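Local coordinates for adenylosuccinate lyase (Francisella tularensis subsp. tularensis, PDB 5HW2), which probably catalyses the release of fumarate from adenylosuccinate, giving AMP, and from the succinyl-carboxamide ribotide intermediate of purine biosynthesis, at residues C[98-103]-C[176-181]. Residues are numbered along the deposited sequence; the frame is centred on the assembly and turned at random.
With K (potassium ion), chain M.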
ATOM      1  N   ILE C  98     -16.261  -0.504 -24.402  1.00 35.38           N
ATOM      2  CA  ILE C  98     -15.227  -1.125 -23.577  1.00 36.87           C
ATOM      3  C   ILE C  98     -15.798  -1.541 -22.228  1.00 39.83           C
ATOM      4  O   ILE C  98     -15.722  -2.712 -21.834  1.00 41.85           O
ATOM      5  CB  ILE C  98     -14.034  -0.172 -23.397  1.00 35.83           C
ATOM      6  CG1 ILE C  98     -13.665   0.486 -24.722  1.00 37.46           C
ATOM      7  CG2 ILE C  98     -12.842  -0.920 -22.822  1.00 36.18           C
ATOM      8  CD1 ILE C  98     -12.653   1.601 -24.581  1.00 39.32           C
ATOM      9  N   ASP C  99     -16.372  -0.583 -21.498  1.00 41.88           N
ATOM     10  CA  ASP C  99     -16.778  -0.867 -20.126  1.00 45.18           C
ATOM     11  C   ASP C  99     -17.958  -1.829 -20.077  1.00 44.93           C
ATOM     12  O   ASP C  99     -18.044  -2.668 -19.173  1.00 48.97           O
ATOM     13  CB  ASP C  99     -17.110   0.435 -19.403  1.00 49.38           C
ATOM     14  CG  ASP C  99     -16.073   1.467 -19.569  1.00 52.36           C
ATOM     15  OD1 ASP C  99     -15.780   2.126 -18.645  1.00 53.94           O
ATOM     16  OD2 ASP C  99     -15.552   1.622 -20.623  1.00 53.96           O
ATOM     17  N   SER C 100     -18.866  -1.760 -21.052  1.00 39.71           N
ATOM     18  CA  SER C 100     -19.950  -2.733 -21.096  1.00 34.32           C
ATOM     19  C   SER C 100     -19.426  -4.134 -21.385  1.00 33.17           C
ATOM     20  O   SER C 100     -19.959  -5.115 -20.855  1.00 33.17           O
ATOM     21  CB  SER C 100     -20.988  -2.321 -22.139  1.00 32.13           C
ATOM     22  OG  SER C 100     -21.494  -1.026 -21.869  1.00 30.66           O
ATOM     23  N   ALA C 101     -18.380  -4.244 -22.208  1.00 31.90           N
ATOM     24  CA  ALA C 101     -17.774  -5.542 -22.476  1.00 30.06           C
ATOM     25  C   ALA C 101     -16.897  -6.010 -21.323  1.00 29.64           C
ATOM     26  O   ALA C 101     -16.835  -7.213 -21.047  1.00 29.09           O
ATOM     27  CB  ALA C 101     -16.956  -5.486 -23.766  1.00 28.85           C
ATOM     28  N   LEU C 102     -16.217  -5.081 -20.647  1.00 27.21           N
ATOM     29  CA  LEU C 102     -15.386  -5.450 -19.504  1.00 23.88           C
ATOM     30  C   LEU C 102     -16.214  -6.125 -18.418  1.00 23.31           C
ATOM     31  O   LEU C 102     -15.742  -7.055 -17.752  1.00 20.43           O
ATOM     32  CB  LEU C 102     -14.678  -4.211 -18.956  1.00 19.87           C
ATOM     33  CG  LEU C 102     -13.850  -4.359 -17.679  1.00 19.26           C
ATOM     34  CD1 LEU C 102     -12.823  -5.468 -17.825  1.00 18.17           C
ATOM     35  CD2 LEU C 102     -13.173  -3.041 -17.336  1.00 18.11           C
ATOM     36  N   SER C 103     -17.456  -5.674 -18.229  1.00 19.26           N
ATOM     37  CA  SER C 103     -18.333  -6.316 -17.258  1.00 20.99           C
ATOM     38  C   SER C 103     -18.566  -7.780 -17.612  1.00 20.78           C
ATOM     39  O   SER C 103     -18.520  -8.653 -16.737  1.00 19.88           O
ATOM     40  CB  SER C 103     -19.659  -5.560 -17.172  1.00 22.32           C
ATOM     41  OG  SER C 103     -19.455  -4.207 -16.799  1.00 23.48           O
ATOM     42  N   LEU C 176     -21.982  -5.087 -11.079  1.00 24.53           N
ATOM     43  CA  LEU C 176     -21.584  -4.661 -12.411  1.00 23.16           C
ATOM     44  C   LEU C 176     -22.764  -4.039 -13.140  1.00 23.91           C
ATOM     45  O   LEU C 176     -23.925  -4.350 -12.859  1.00 23.60           O
ATOM     46  CB  LEU C 176     -21.044  -5.835 -13.233  1.00 21.63           C
ATOM     47  CG  LEU C 176     -19.817  -6.559 -12.683  1.00 20.76           C
ATOM     48  CD1 LEU C 176     -19.301  -7.559 -13.702  1.00 17.31           C
ATOM     49  CD2 LEU C 176     -18.736  -5.562 -12.299  1.00 18.55           C
ATOM     50  N   THR C 177     -22.453  -3.161 -14.091  1.00 25.80           N
ATOM     51  CA  THR C 177     -23.457  -2.494 -14.906  1.00 26.33           C
ATOM     52  C   THR C 177     -22.989  -2.470 -16.354  1.00 26.36           C
ATOM     53  O   THR C 177     -21.913  -2.971 -16.695  1.00 24.73           O
ATOM     54  CB  THR C 177     -23.725  -1.065 -14.414  1.00 25.81           C
ATOM     55  OG1 THR C 177     -22.480  -0.365 -14.283  1.00 26.17           O
ATOM     56  CG2 THR C 177     -24.451  -1.078 -13.075  1.00 24.90           C
ATOM     57  N   VAL C 178     -23.823  -1.886 -17.213  1.00 28.82           N
ATOM     58  CA  VAL C 178     -23.463  -1.550 -18.585  1.00 27.16           C
ATOM     59  C   VAL C 178     -23.975  -0.142 -18.860  1.00 27.86           C
ATOM     60  O   VAL C 178     -24.779   0.407 -18.105  1.00 30.17           O
ATOM     61  CB  VAL C 178     -24.036  -2.549 -19.613  1.00 24.26           C
ATOM     62  CG1 VAL C 178     -23.330  -3.893 -19.503  1.00 20.04           C
ATOM     63  CG2 VAL C 178     -25.533  -2.707 -19.414  1.00 23.53           C
ATOM     64  N   GLN C 179     -23.498   0.446 -19.953  1.00 25.42           N
ATOM     65  CA  GLN C 179     -23.876   1.815 -20.268  1.00 25.36           C
ATOM     66  C   GLN C 179     -23.880   2.027 -21.773  1.00 31.62           C
ATOM     67  O   GLN C 179     -23.119   1.396 -22.512  1.00 32.95           O
ATOM     68  CB  GLN C 179     -22.933   2.828 -19.609  1.00 20.32           C
ATOM     69  CG  GLN C 179     -21.513   2.776 -20.140  1.00 20.92           C
ATOM     70  CD  GLN C 179     -20.841   4.133 -20.147  1.00 22.13           C
ATOM     71  OE1 GLN C 179     -21.489   5.162 -19.952  1.00 25.25           O
ATOM     72  NE2 GLN C 179     -19.534   4.143 -20.380  1.00 21.96           N
ATOM     73  N   PHE C 180     -24.764   2.929 -22.215  1.00 34.43           N
ATOM     74  CA  PHE C 180     -24.802   3.477 -23.572  1.00 33.44           C
ATOM     75  C   PHE C 180     -25.312   4.914 -23.423  1.00 29.38           C
ATOM     76  O   PHE C 180     -26.487   5.219 -23.644  1.00 28.25           O
ATOM     77  CB  PHE C 180     -25.686   2.666 -24.520  1.00 34.93           C
ATOM     78  CG  PHE C 180     -25.354   1.201 -24.564  1.00 34.88           C
ATOM     79  CD1 PHE C 180     -24.277   0.739 -25.305  1.00 36.89           C
ATOM     80  CD2 PHE C 180     -26.132   0.282 -23.878  1.00 34.62           C
ATOM     81  CE1 PHE C 180     -23.975  -0.612 -25.350  1.00 38.55           C
ATOM     82  CE2 PHE C 180     -25.838  -1.068 -23.919  1.00 35.83           C
ATOM     83  CZ  PHE C 180     -24.757  -1.516 -24.656  1.00 36.77           C
ATOM     84  N   SER C 181     -24.409   5.811 -23.027  1.00 30.47           N
ATOM     85  CA  SER C 181     -24.791   7.165 -22.647  1.00 34.30           C
ATOM     86  C   SER C 181     -24.189   8.257 -23.520  1.00 35.61           C
ATOM     87  O   SER C 181     -24.455   9.439 -23.271  1.00 35.71           O
ATOM     88  CB  SER C 181     -24.418   7.426 -21.181  1.00 36.79           C
ATOM     89  OG  SER C 181     -23.016   7.506 -21.013  1.00 40.97           O
TER
HETATM   90  K     K M 501     -20.456   7.201 -21.872  1.00 38.05           K
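Ser100 and Ser103, one turn apart on helix 94-130, hold the segment 176-181, extended as far as Gln179, by two hydrogen bonds of opposite sense. At Ser100 the hydroxyl is the acceptor: Gln179 N approaches OG at 3.1 Å with an almost straight N-H...O angle of 177°. The same OG is also hydrogen-bonded to Asp96 O in the preceding turn of the helix; its chi1 of -57°, which sets OG anti to its own carbonyl carbon, lets the hydroxyl serve both partners. Ser103, with a matching torsion, acts instead as donor, its OG lying 2.8 Å from Thr177 O and nearly in line with that carbonyl (C=O...OG angle 166°). The serines thus satisfy Gln179 N and Thr177 O, while the backbone of Val178 bonds to Pro205 and Glu207.

Apolar contacts fill in around these bonds. Val178 lies alongside Ser100, with CG1 3.9 Å from Ser100 CB, and Leu176 brings CD1 against Ser103, 4.0 Å from its CB. Thr177 CB leaves its backbone on the side turned from the helix, and OG1 is hydrogen-bonded to Glu207 OE2.

Beyond the serines, Gln179 OE1 and Ser181 OG coordinate the potassium ion, the latter at 2.7 Å; the Gln179 amide is also hydrogen-bonded to Ser210. Asp96 OD1 and the carbonyl oxygens of Thr211, Gln212 and Gly182 complete the six ligands, so the ion ties the start of helix 94-130 to two loops close to Thr93, which binds fumarate, and Gln212, which binds succinate. Asp99 forms a salt bridge with Arg216.

The contact joins helix 94-130 to the loop between helices 151-173 and 192-202; Val26 of helix 16-33 packs on Ser100 and Phe180, while Ala199 and Leu202 of helix 192-202 cover Val178.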